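Nucleoside-diphosphate-sugar epimerase (Pseudomonas aeruginosa, PDB 2X4G) probably binds a nicotinamide dinucleotide and acts on a nucleotide-linked sugar as an epimerase or related oxidoreductase. Local coordinates at residues L42-R45 against P46-I50; A166-Q169 against A170-L174; L328-I331 against D332-D336. One frame throughout, in Å; residues are numbered along the deposited sequence.

Contact 1 (L42-R45 against P46-I50)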
ATOM      1  N   LEU A  42     -29.402 -22.340  -2.283  1.00 35.93           N
ATOM      2  CA  LEU A  42     -28.392 -21.297  -2.413  1.00 35.71           C
ATOM      3  C   LEU A  42     -28.942 -19.992  -1.842  1.00 37.04           C
ATOM      4  O   LEU A  42     -29.917 -19.433  -2.364  1.00 37.68           O
ATOM      5  CB  LEU A  42     -28.022 -21.077  -3.881  1.00 35.18           C
ATOM      6  CG  LEU A  42     -27.538 -22.286  -4.655  1.00 33.42           C
ATOM      7  CD1 LEU A  42     -27.156 -21.892  -6.074  1.00 31.20           C
ATOM      8  CD2 LEU A  42     -26.378 -22.934  -3.911  1.00 32.85           C
ATOM      9  N   ILE A  43     -28.334 -19.524  -0.756  1.00 37.68           N
ATOM     10  CA  ILE A  43     -28.702 -18.249  -0.168  1.00 38.93           C
ATOM     11  C   ILE A  43     -27.767 -17.199  -0.757  1.00 39.24           C
ATOM     12  O   ILE A  43     -26.572 -17.267  -0.548  1.00 39.10           O
ATOM     13  CB  ILE A  43     -28.599 -18.287   1.367  1.00 39.34           C
ATOM     14  CG1 ILE A  43     -29.534 -19.364   1.949  1.00 38.68           C
ATOM     15  CG2 ILE A  43     -28.966 -16.927   1.971  1.00 39.66           C
ATOM     16  CD1 ILE A  43     -29.271 -19.669   3.409  1.00 36.10           C
ATOM     17  N   HIS A  44     -28.318 -16.247  -1.504  1.00 40.53           N
ATOM     18  CA  HIS A  44     -27.514 -15.237  -2.191  1.00 41.04           C
ATOM     19  C   HIS A  44     -28.007 -13.824  -2.004  1.00 42.98           C
ATOM     20  O   HIS A  44     -29.192 -13.583  -1.736  1.00 43.97           O
ATOM     21  CB  HIS A  44     -27.520 -15.508  -3.680  1.00 40.83           C
ATOM     22  CG  HIS A  44     -28.862 -15.356  -4.320  1.00 40.86           C
ATOM     23  ND1 HIS A  44     -29.271 -14.185  -4.921  1.00 43.80           N
ATOM     24  CD2 HIS A  44     -29.871 -16.237  -4.486  1.00 40.50           C
ATOM     25  CE1 HIS A  44     -30.486 -14.343  -5.413  1.00 43.72           C
ATOM     26  NE2 HIS A  44     -30.869 -15.583  -5.168  1.00 43.84           N
ATOM     27  N   ARG A  45     -27.110 -12.867  -2.183  1.00 44.27           N
ATOM     28  CA  ARG A  45     -27.542 -11.477  -2.120  1.00 46.67           C
ATOM     29  C   ARG A  45     -28.180 -11.086  -3.463  1.00 46.81           C
ATOM     30  O   ARG A  45     -27.913 -11.709  -4.491  1.00 46.29           O
ATOM     31  CB  ARG A  45     -26.408 -10.571  -1.656  1.00 47.28           C
ATOM     32  CG  ARG A  45     -25.255 -10.406  -2.569  1.00 51.06           C
ATOM     33  CD  ARG A  45     -24.114  -9.710  -1.802  1.00 57.74           C
ATOM     34  NE  ARG A  45     -23.315 -10.673  -1.042  1.00 62.97           N
ATOM     35  CZ  ARG A  45     -22.288 -10.366  -0.239  1.00 67.69           C
ATOM     36  NH1 ARG A  45     -21.923  -9.091  -0.050  1.00 69.84           N
ATOM     37  NH2 ARG A  45     -21.620 -11.345   0.390  1.00 67.35           N
ATOM     38  N   PRO A  46     -29.073 -10.102  -3.451  1.00 48.00           N
ATOM     39  CA  PRO A  46     -29.835  -9.846  -4.661  1.00 49.22           C
ATOM     40  C   PRO A  46     -28.971  -9.409  -5.838  1.00 49.46           C
ATOM     41  O   PRO A  46     -29.293  -9.710  -6.979  1.00 49.28           O
ATOM     42  CB  PRO A  46     -30.799  -8.732  -4.236  1.00 50.71           C
ATOM     43  CG  PRO A  46     -30.191  -8.130  -3.052  1.00 50.37           C
ATOM     44  CD  PRO A  46     -29.469  -9.210  -2.356  1.00 48.86           C
ATOM     45  N   SER A  47     -27.872  -8.727  -5.555  1.00 50.30           N
ATOM     46  CA  SER A  47     -26.934  -8.320  -6.604  1.00 51.44           C
ATOM     47  C   SER A  47     -26.144  -9.464  -7.240  1.00 50.82           C
ATOM     48  O   SER A  47     -25.555  -9.281  -8.300  1.00 51.13           O
ATOM     49  CB  SER A  47     -25.916  -7.321  -6.046  1.00 51.85           C
ATOM     50  OG  SER A  47     -24.834  -8.010  -5.432  1.00 51.55           O
ATOM     51  N   SER A  48     -26.080 -10.616  -6.589  1.00 50.70           N
ATOM     52  CA  SER A  48     -25.140 -11.647  -7.019  1.00 50.73           C
ATOM     53  C   SER A  48     -25.691 -12.421  -8.196  1.00 51.37           C
ATOM     54  O   SER A  48     -26.907 -12.562  -8.341  1.00 52.66           O
ATOM     55  CB  SER A  48     -24.867 -12.632  -5.902  1.00 50.02           C
ATOM     56  OG  SER A  48     -25.957 -13.526  -5.836  1.00 50.63           O
ATOM     57  N   GLN A  49     -24.794 -12.968  -9.004  1.00 51.33           N
ATOM     58  CA  GLN A  49     -25.207 -13.624 -10.222  1.00 52.03           C
ATOM     59  C   GLN A  49     -25.242 -15.142 -10.099  1.00 50.09           C
ATOM     60  O   GLN A  49     -24.432 -15.890 -10.643  1.00 49.25           O
ATOM     61  CB  GLN A  49     -24.356 -13.179 -11.382  1.00 53.18           C
ATOM     62  CG  GLN A  49     -25.225 -13.107 -12.590  1.00 58.39           C
ATOM     63  CD  GLN A  49     -24.612 -12.331 -13.691  1.00 64.55           C
ATOM     64  OE1 GLN A  49     -23.988 -11.272 -13.469  1.00 69.18           O
ATOM     65  NE2 GLN A  49     -24.785 -12.834 -14.915  1.00 67.89           N
ATOM     66  N   ILE A  50     -26.261 -15.554  -9.376  1.00 49.16           N
ATOM     67  CA  ILE A  50     -26.443 -16.896  -8.943  1.00 47.16           C
ATOM     68  C   ILE A  50     -26.973 -17.753 -10.107  1.00 47.59           C
ATOM     69  O   ILE A  50     -26.861 -18.966 -10.082  1.00 47.15           O
ATOM     70  CB  ILE A  50     -27.376 -16.867  -7.705  1.00 46.88           C
ATOM     71  CG1 ILE A  50     -27.107 -18.071  -6.789  1.00 45.39           C
ATOM     72  CG2 ILE A  50     -28.845 -16.703  -8.121  1.00 46.37           C
ATOM     73  CD1 ILE A  50     -25.716 -18.084  -6.171  1.00 41.61           C
TER

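Contact 2 (A166-Q169 against A170-L174)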
ATOM      1  N   ALA A 166     -16.268 -18.349  15.603  1.00 52.88           N
ATOM      2  CA  ALA A 166     -16.944 -19.614  15.305  1.00 52.92           C
ATOM      3  C   ALA A 166     -16.884 -20.580  16.502  1.00 54.05           C
ATOM      4  O   ALA A 166     -17.911 -21.131  16.922  1.00 54.09           O
ATOM      5  CB  ALA A 166     -16.363 -20.256  14.038  1.00 51.82           C
ATOM      6  N   ARG A 167     -15.697 -20.762  17.070  1.00 55.05           N
ATOM      7  CA  ARG A 167     -15.553 -21.631  18.242  1.00 56.82           C
ATOM      8  C   ARG A 167     -16.432 -21.135  19.395  1.00 58.65           C
ATOM      9  O   ARG A 167     -16.994 -21.937  20.146  1.00 59.85           O
ATOM     10  CB  ARG A 167     -14.090 -21.705  18.697  1.00 57.45           C
ATOM     11  CG  ARG A 167     -13.131 -22.244  17.641  1.00 57.31           C
ATOM     12  CD  ARG A 167     -11.857 -22.812  18.228  1.00 59.71           C
ATOM     13  NE  ARG A 167     -11.212 -21.895  19.172  1.00 63.68           N
ATOM     14  CZ  ARG A 167     -10.508 -20.808  18.836  1.00 65.92           C
ATOM     15  NH1 ARG A 167     -10.343 -20.456  17.560  1.00 66.53           N
ATOM     16  NH2 ARG A 167      -9.956 -20.057  19.781  1.00 67.28           N
ATOM     17  N   GLU A 168     -16.532 -19.811  19.517  1.00 59.58           N
ATOM     18  CA  GLU A 168     -17.314 -19.130  20.548  1.00 61.17           C
ATOM     19  C   GLU A 168     -18.802 -19.439  20.396  1.00 60.60           C
ATOM     20  O   GLU A 168     -19.492 -19.650  21.382  1.00 61.51           O
ATOM     21  CB  GLU A 168     -17.001 -17.630  20.454  1.00 62.21           C
ATOM     22  CG  GLU A 168     -17.785 -16.627  21.313  1.00 66.24           C
ATOM     23  CD  GLU A 168     -17.623 -15.172  20.766  1.00 70.41           C
ATOM     24  OE1 GLU A 168     -18.475 -14.726  19.950  1.00 71.53           O
ATOM     25  OE2 GLU A 168     -16.616 -14.493  21.110  1.00 73.02           O
ATOM     26  N   GLN A 169     -19.288 -19.510  19.164  1.00 59.15           N
ATOM     27  CA  GLN A 169     -20.667 -19.929  18.919  1.00 59.11           C
ATOM     28  C   GLN A 169     -20.879 -21.415  19.277  1.00 59.05           C
ATOM     29  O   GLN A 169     -21.920 -21.792  19.809  1.00 59.76           O
ATOM     30  CB  GLN A 169     -21.050 -19.705  17.452  1.00 58.12           C
ATOM     31  CG  GLN A 169     -20.874 -18.276  16.925  1.00 58.52           C
ATOM     32  CD  GLN A 169     -21.889 -17.289  17.487  1.00 59.59           C
ATOM     33  OE1 GLN A 169     -23.084 -17.570  17.548  1.00 59.87           O
ATOM     34  NE2 GLN A 169     -21.411 -16.120  17.885  1.00 59.70           N
ATOM     35  N   ALA A 170     -19.901 -22.261  18.964  1.00 58.39           N
ATOM     36  CA  ALA A 170     -19.959 -23.672  19.345  1.00 58.45           C
ATOM     37  C   ALA A 170     -20.073 -23.777  20.857  1.00 60.12           C
ATOM     38  O   ALA A 170     -21.013 -24.379  21.380  1.00 60.73           O
ATOM     39  CB  ALA A 170     -18.730 -24.412  18.858  1.00 57.47           C
ATOM     40  N   ARG A 171     -19.123 -23.159  21.552  1.00 60.98           N
ATOM     41  CA  ARG A 171     -19.109 -23.155  23.013  1.00 62.80           C
ATOM     42  C   ARG A 171     -20.441 -22.719  23.591  1.00 63.71           C
ATOM     43  O   ARG A 171     -20.849 -23.233  24.626  1.00 65.43           O
ATOM     44  CB  ARG A 171     -18.008 -22.237  23.556  1.00 63.59           C
ATOM     45  CG  ARG A 171     -16.691 -22.944  23.863  1.00 64.52           C
ATOM     46  CD  ARG A 171     -15.669 -21.990  24.483  1.00 66.47           C
ATOM     47  NE  ARG A 171     -14.691 -21.527  23.491  1.00 66.77           N
ATOM     48  CZ  ARG A 171     -14.610 -20.299  22.966  1.00 67.60           C
ATOM     49  NH1 ARG A 171     -15.450 -19.318  23.309  1.00 67.85           N
ATOM     50  NH2 ARG A 171     -13.656 -20.047  22.070  1.00 68.27           N
ATOM     51  N   ASN A 172     -21.113 -21.776  22.930  1.00 63.05           N
ATOM     52  CA  ASN A 172     -22.410 -21.264  23.395  1.00 63.45           C
ATOM     53  C   ASN A 172     -23.629 -22.052  22.898  1.00 62.52           C
ATOM     54  O   ASN A 172     -24.753 -21.545  22.947  1.00 62.80           O
ATOM     55  CB  ASN A 172     -22.559 -19.794  23.000  1.00 63.66           C
ATOM     56  CG  ASN A 172     -21.587 -18.870  23.750  1.00 65.44           C
ATOM     57  OD1 ASN A 172     -20.848 -19.284  24.652  1.00 65.27           O
ATOM     58  ND2 ASN A 172     -21.598 -17.599  23.366  1.00 66.74           N
ATOM     59  N   GLY A 173     -23.409 -23.281  22.419  1.00 61.00           N
ATOM     60  CA  GLY A 173     -24.497 -24.201  22.082  1.00 60.20           C
ATOM     61  C   GLY A 173     -24.975 -24.142  20.639  1.00 58.39           C
ATOM     62  O   GLY A 173     -26.038 -24.669  20.309  1.00 58.29           O
ATOM     63  N   LEU A 174     -24.209 -23.501  19.768  1.00 56.53           N
ATOM     64  CA  LEU A 174     -24.585 -23.444  18.360  1.00 54.79           C
ATOM     65  C   LEU A 174     -23.868 -24.612  17.659  1.00 52.94           C
ATOM     66  O   LEU A 174     -22.758 -24.942  18.034  1.00 53.39           O
ATOM     67  CB  LEU A 174     -24.219 -22.072  17.764  1.00 54.24           C
ATOM     68  CG  LEU A 174     -25.144 -21.541  16.659  1.00 53.90           C
ATOM     69  CD1 LEU A 174     -26.614 -21.477  17.122  1.00 54.58           C
ATOM     70  CD2 LEU A 174     -24.680 -20.181  16.152  1.00 53.71           C
TER

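Contact 3 (L328-I331 against D332-D336)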
ATOM      1  N   LEU A 328      -3.908 -28.148 -14.520  1.00 42.51           N
ATOM      2  CA  LEU A 328      -4.364 -28.129 -15.927  1.00 42.89           C
ATOM      3  C   LEU A 328      -5.836 -27.745 -16.082  1.00 42.58           C
ATOM      4  O   LEU A 328      -6.216 -27.141 -17.084  1.00 43.70           O
ATOM      5  CB  LEU A 328      -4.101 -29.458 -16.633  1.00 43.30           C
ATOM      6  CG  LEU A 328      -2.714 -29.529 -17.287  1.00 44.49           C
ATOM      7  CD1 LEU A 328      -2.336 -30.949 -17.669  1.00 44.45           C
ATOM      8  CD2 LEU A 328      -2.663 -28.616 -18.495  1.00 44.47           C
ATOM      9  N   ARG A 329      -6.663 -28.078 -15.105  1.00 41.58           N
ATOM     10  CA  ARG A 329      -8.092 -27.886 -15.249  1.00 41.18           C
ATOM     11  C   ARG A 329      -8.379 -26.413 -15.033  1.00 40.97           C
ATOM     12  O   ARG A 329      -9.212 -25.818 -15.718  1.00 41.31           O
ATOM     13  CB  ARG A 329      -8.828 -28.736 -14.230  1.00 41.05           C
ATOM     14  CG  ARG A 329     -10.225 -29.148 -14.623  1.00 42.26           C
ATOM     15  CD  ARG A 329     -10.928 -29.837 -13.469  1.00 42.98           C
ATOM     16  NE  ARG A 329     -10.180 -31.031 -13.066  1.00 44.79           N
ATOM     17  CZ  ARG A 329      -9.763 -31.316 -11.828  1.00 44.70           C
ATOM     18  NH1 ARG A 329     -10.028 -30.533 -10.780  1.00 42.49           N
ATOM     19  NH2 ARG A 329      -9.077 -32.432 -11.637  1.00 47.06           N
ATOM     20  N   ALA A 330      -7.660 -25.831 -14.078  1.00 40.43           N
ATOM     21  CA  ALA A 330      -7.670 -24.405 -13.851  1.00 40.04           C
ATOM     22  C   ALA A 330      -7.173 -23.691 -15.093  1.00 40.82           C
ATOM     23  O   ALA A 330      -7.844 -22.809 -15.635  1.00 41.58           O
ATOM     24  CB  ALA A 330      -6.803 -24.053 -12.651  1.00 39.58           C
ATOM     25  N   ILE A 331      -5.995 -24.081 -15.556  1.00 41.27           N
ATOM     26  CA  ILE A 331      -5.437 -23.492 -16.756  1.00 41.80           C
ATOM     27  C   ILE A 331      -6.447 -23.483 -17.888  1.00 42.19           C
ATOM     28  O   ILE A 331      -6.618 -22.471 -18.515  1.00 43.27           O
ATOM     29  CB  ILE A 331      -4.138 -24.190 -17.200  1.00 42.31           C
ATOM     30  CG1 ILE A 331      -2.988 -23.744 -16.296  1.00 41.72           C
ATOM     31  CG2 ILE A 331      -3.794 -23.828 -18.651  1.00 42.39           C
ATOM     32  CD1 ILE A 331      -1.714 -24.537 -16.493  1.00 41.13           C
ATOM     33  N   ASP A 332      -7.129 -24.586 -18.133  1.00 42.44           N
ATOM     34  CA  ASP A 332      -8.088 -24.657 -19.238  1.00 43.41           C
ATOM     35  C   ASP A 332      -9.311 -23.761 -19.049  1.00 42.90           C
ATOM     36  O   ASP A 332      -9.780 -23.110 -19.997  1.00 43.66           O
ATOM     37  CB  ASP A 332      -8.557 -26.099 -19.451  1.00 44.02           C
ATOM     38  CG  ASP A 332      -7.486 -26.971 -20.078  1.00 46.85           C
ATOM     39  OD1 ASP A 332      -6.525 -26.428 -20.680  1.00 50.10           O
ATOM     40  OD2 ASP A 332      -7.606 -28.207 -19.963  1.00 51.08           O
ATOM     41  N   TRP A 333      -9.836 -23.739 -17.830  1.00 41.39           N
ATOM     42  CA  TRP A 333     -10.932 -22.859 -17.517  1.00 40.40           C
ATOM     43  C   TRP A 333     -10.528 -21.405 -17.808  1.00 40.86           C
ATOM     44  O   TRP A 333     -11.267 -20.668 -18.473  1.00 41.24           O
ATOM     45  CB  TRP A 333     -11.393 -23.047 -16.068  1.00 39.12           C
ATOM     46  CG  TRP A 333     -12.700 -22.426 -15.859  1.00 38.75           C
ATOM     47  CD1 TRP A 333     -13.926 -22.966 -16.122  1.00 39.39           C
ATOM     48  CD2 TRP A 333     -12.937 -21.116 -15.382  1.00 38.85           C
ATOM     49  NE1 TRP A 333     -14.930 -22.065 -15.816  1.00 37.30           N
ATOM     50  CE2 TRP A 333     -14.345 -20.916 -15.364  1.00 39.55           C
ATOM     51  CE3 TRP A 333     -12.106 -20.081 -14.965  1.00 40.22           C
ATOM     52  CZ2 TRP A 333     -14.930 -19.716 -14.948  1.00 40.09           C
ATOM     53  CZ3 TRP A 333     -12.696 -18.873 -14.554  1.00 41.92           C
ATOM     54  CH2 TRP A 333     -14.093 -18.709 -14.552  1.00 40.75           C
ATOM     55  N   PHE A 334      -9.350 -20.994 -17.343  1.00 40.60           N
ATOM     56  CA  PHE A 334      -8.922 -19.614 -17.544  1.00 41.07           C
ATOM     57  C   PHE A 334      -8.802 -19.283 -19.018  1.00 42.97           C
ATOM     58  O   PHE A 334      -9.165 -18.195 -19.442  1.00 43.40           O
ATOM     59  CB  PHE A 334      -7.591 -19.333 -16.839  1.00 40.52           C
ATOM     60  CG  PHE A 334      -7.699 -19.259 -15.344  1.00 37.93           C
ATOM     61  CD1 PHE A 334      -8.760 -18.590 -14.733  1.00 36.18           C
ATOM     62  CD2 PHE A 334      -6.746 -19.836 -14.551  1.00 35.77           C
ATOM     63  CE1 PHE A 334      -8.866 -18.517 -13.375  1.00 34.36           C
ATOM     64  CE2 PHE A 334      -6.851 -19.762 -13.170  1.00 35.81           C
ATOM     65  CZ  PHE A 334      -7.918 -19.100 -12.583  1.00 34.92           C
ATOM     66  N   ARG A 335      -8.299 -20.236 -19.791  1.00 44.37           N
ATOM     67  CA  ARG A 335      -8.094 -20.048 -21.201  1.00 46.59           C
ATOM     68  C   ARG A 335      -9.422 -19.931 -21.965  1.00 47.82           C
ATOM     69  O   ARG A 335      -9.574 -19.031 -22.781  1.00 48.81           O
ATOM     70  CB  ARG A 335      -7.241 -21.191 -21.758  1.00 47.26           C
ATOM     71  CG  ARG A 335      -6.620 -20.872 -23.118  1.00 50.55           C
ATOM     72  CD  ARG A 335      -5.736 -22.007 -23.620  1.00 52.88           C
ATOM     73  NE  ARG A 335      -4.357 -21.923 -23.119  1.00 54.38           N
ATOM     74  CZ  ARG A 335      -3.705 -22.899 -22.478  1.00 53.32           C
ATOM     75  NH1 ARG A 335      -4.285 -24.078 -22.234  1.00 52.61           N
ATOM     76  NH2 ARG A 335      -2.452 -22.699 -22.084  1.00 51.91           N
ATOM     77  N   ASP A 336     -10.385 -20.814 -21.704  1.00 48.23           N
ATOM     78  CA  ASP A 336     -11.665 -20.772 -22.428  1.00 49.76           C
ATOM     79  C   ASP A 336     -12.408 -19.463 -22.195  1.00 49.69           C
ATOM     80  O   ASP A 336     -13.180 -19.004 -23.051  1.00 50.28           O
ATOM     81  CB  ASP A 336     -12.573 -21.932 -22.022  1.00 49.94           C
ATOM     82  CG  ASP A 336     -11.966 -23.278 -22.350  1.00 53.83           C
ATOM     83  OD1 ASP A 336     -12.120 -24.233 -21.543  1.00 57.51           O
ATOM     84  OD2 ASP A 336     -11.294 -23.374 -23.411  1.00 60.63           O
TER

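Contact 1 (L42-R45 against P46-I50)
I50 lies over one face of the H44 imidazole, its CG2 methyl 3.8 Å from the ring centroid and only 10° off the ring normal, a CH-pi contact centred on the ring. The CG1 branch of I50 runs anti to the backbone N (chi1 -153°) and carries the contact on to L42, whose CD1 meets I50 CG1 at 3.9 Å, the two side chains crossing at a slant. One hydrogen bond helps set the rotation of the imidazole: H44 ND1 to R45 O, 2.9 Å, with the oxygen close to the ring plane and the donor well above the carbonyl plane. All this happens where strand 39-44, parallel to strand 15-19 in the mixed sheet of the Rossmann-type fold, runs out into a loop, and R45 to S48 make a type I beta turn. Three donors grip R45 O there. S48 N closes the turn at 3.0 Å from the opposite side of the carbonyl plane to H44 ND1, whereas S48 OG, likewise 3.0 Å from R45 O, approaches in that plane. The serine hydroxyl can do this because chi1 of 79° sets OG between the backbone N and the carbonyl carbon. There OG also comes within 3.3 Å of H44 CB. C60 and V62 of strand 59-62 touch the H44 side chain too, and T22 touches I50.

Contact 2 (A166-Q169 against A170-L174)
The last turn of helix 154-171 runs on i to i+4 backbone hydrogen bonds, nearly straight from R171 N to R167 O (2.8 Å, 175°), and then bent at N172 N to E168 O (3.1 Å, 140°) as N172 leaves helical geometry. R171 folds its guanidinium back along the helix, with one face over the backbone at R167 and E168; its NH1 comes 3.3 Å from E168 CA. The E168 carboxylate is turned 70° from that guanidinium plane, and E168 OE2 stays 5.4 Å from R171 NH1, too far for a salt bridge. R167 also turns its charged end back toward the start of the helix, to D163 and E164, and E164 makes a long, weak ion pair with R171 as well. Q169 and L174 lie side by side and point the same way, with Q169 OE1 3.4 Å from L174 CD2, and both touch Y110 of helix 98-116. Their backbones are joined too, L174 N to Q169 O at 2.9 Å. Together with G173 N to A170 O at 2.8 Å, and G173 at a positive phi that a side chain would make sterically costly, this is a Schellman motif ending the helix ahead of strand 176-185.

Contact 3 (L328-I331 against D332-D336)
F334 N reaches back to A330 O at 2.9 Å, nearly along the C=O axis, one of the regular i to i+4 hydrogen bonds that make this the last part of the alpha-helix 323-336. The neighbouring bonds are less direct at the acceptor. D332 N is 2.9 Å from L328 O, and W333 N is 3.0 Å from R329 O, each donor tilted about 30° from the carbonyl plane. R335 N completes the set on I331 O at 3.1 Å. The carbonyl oxygens from L328 to I331 thus each accept the amide four residues on, and D332 O takes D336 N in the same way.

R329, D332 and R335 find charged partners, within the helix or beyond it. R329 points off toward D218, with which its NH1 makes a salt bridge. D332 stays within the helix, its OD1 forming a salt bridge with R335 NH1, nearly one turn on. R335 leaves its backbone with CG anti to N and bends at chi3 (-86°), which brings its guanidinium round to that carboxylate.

The apolar side is built by A330, I331 and F334, all against I198 of helix 196-202, while L258 and L259 of helix 248-259 touch I331. The F334 ring also meets that of Y339, with planes about 60° apart. A330 CB touches the ring margin at CE2, and F334 CD1 lies at the edge of the W333 indole, in its plane. I331 and R335 run side by side, pointing the same way, and this puts R335 NH1 3.6 Å from the CG2 methyl of I331.

Along the chain the three contacts come in series, 42-50, then 166-174, then 328-336, and none touches another. Contacts 1 and 2 both belong to the Rossmann-type part of this epimerase/dehydratase-family protein: the first continues strand 39-44, the second ends helix 154-171 ahead of strand 176-185, and both strands belong to the same mixed sheet. Their centres are about 27 Å apart. Contact 3 has its centre about 25 Å from that of contact 1 and about 40 Å from that of contact 2, across the chain's centre from contact 2. Two contacts thus finish elements of the Rossmann-type sheet and its covering helices, while the third lies on a C-terminal helix packed on helices 196-202 and 248-259.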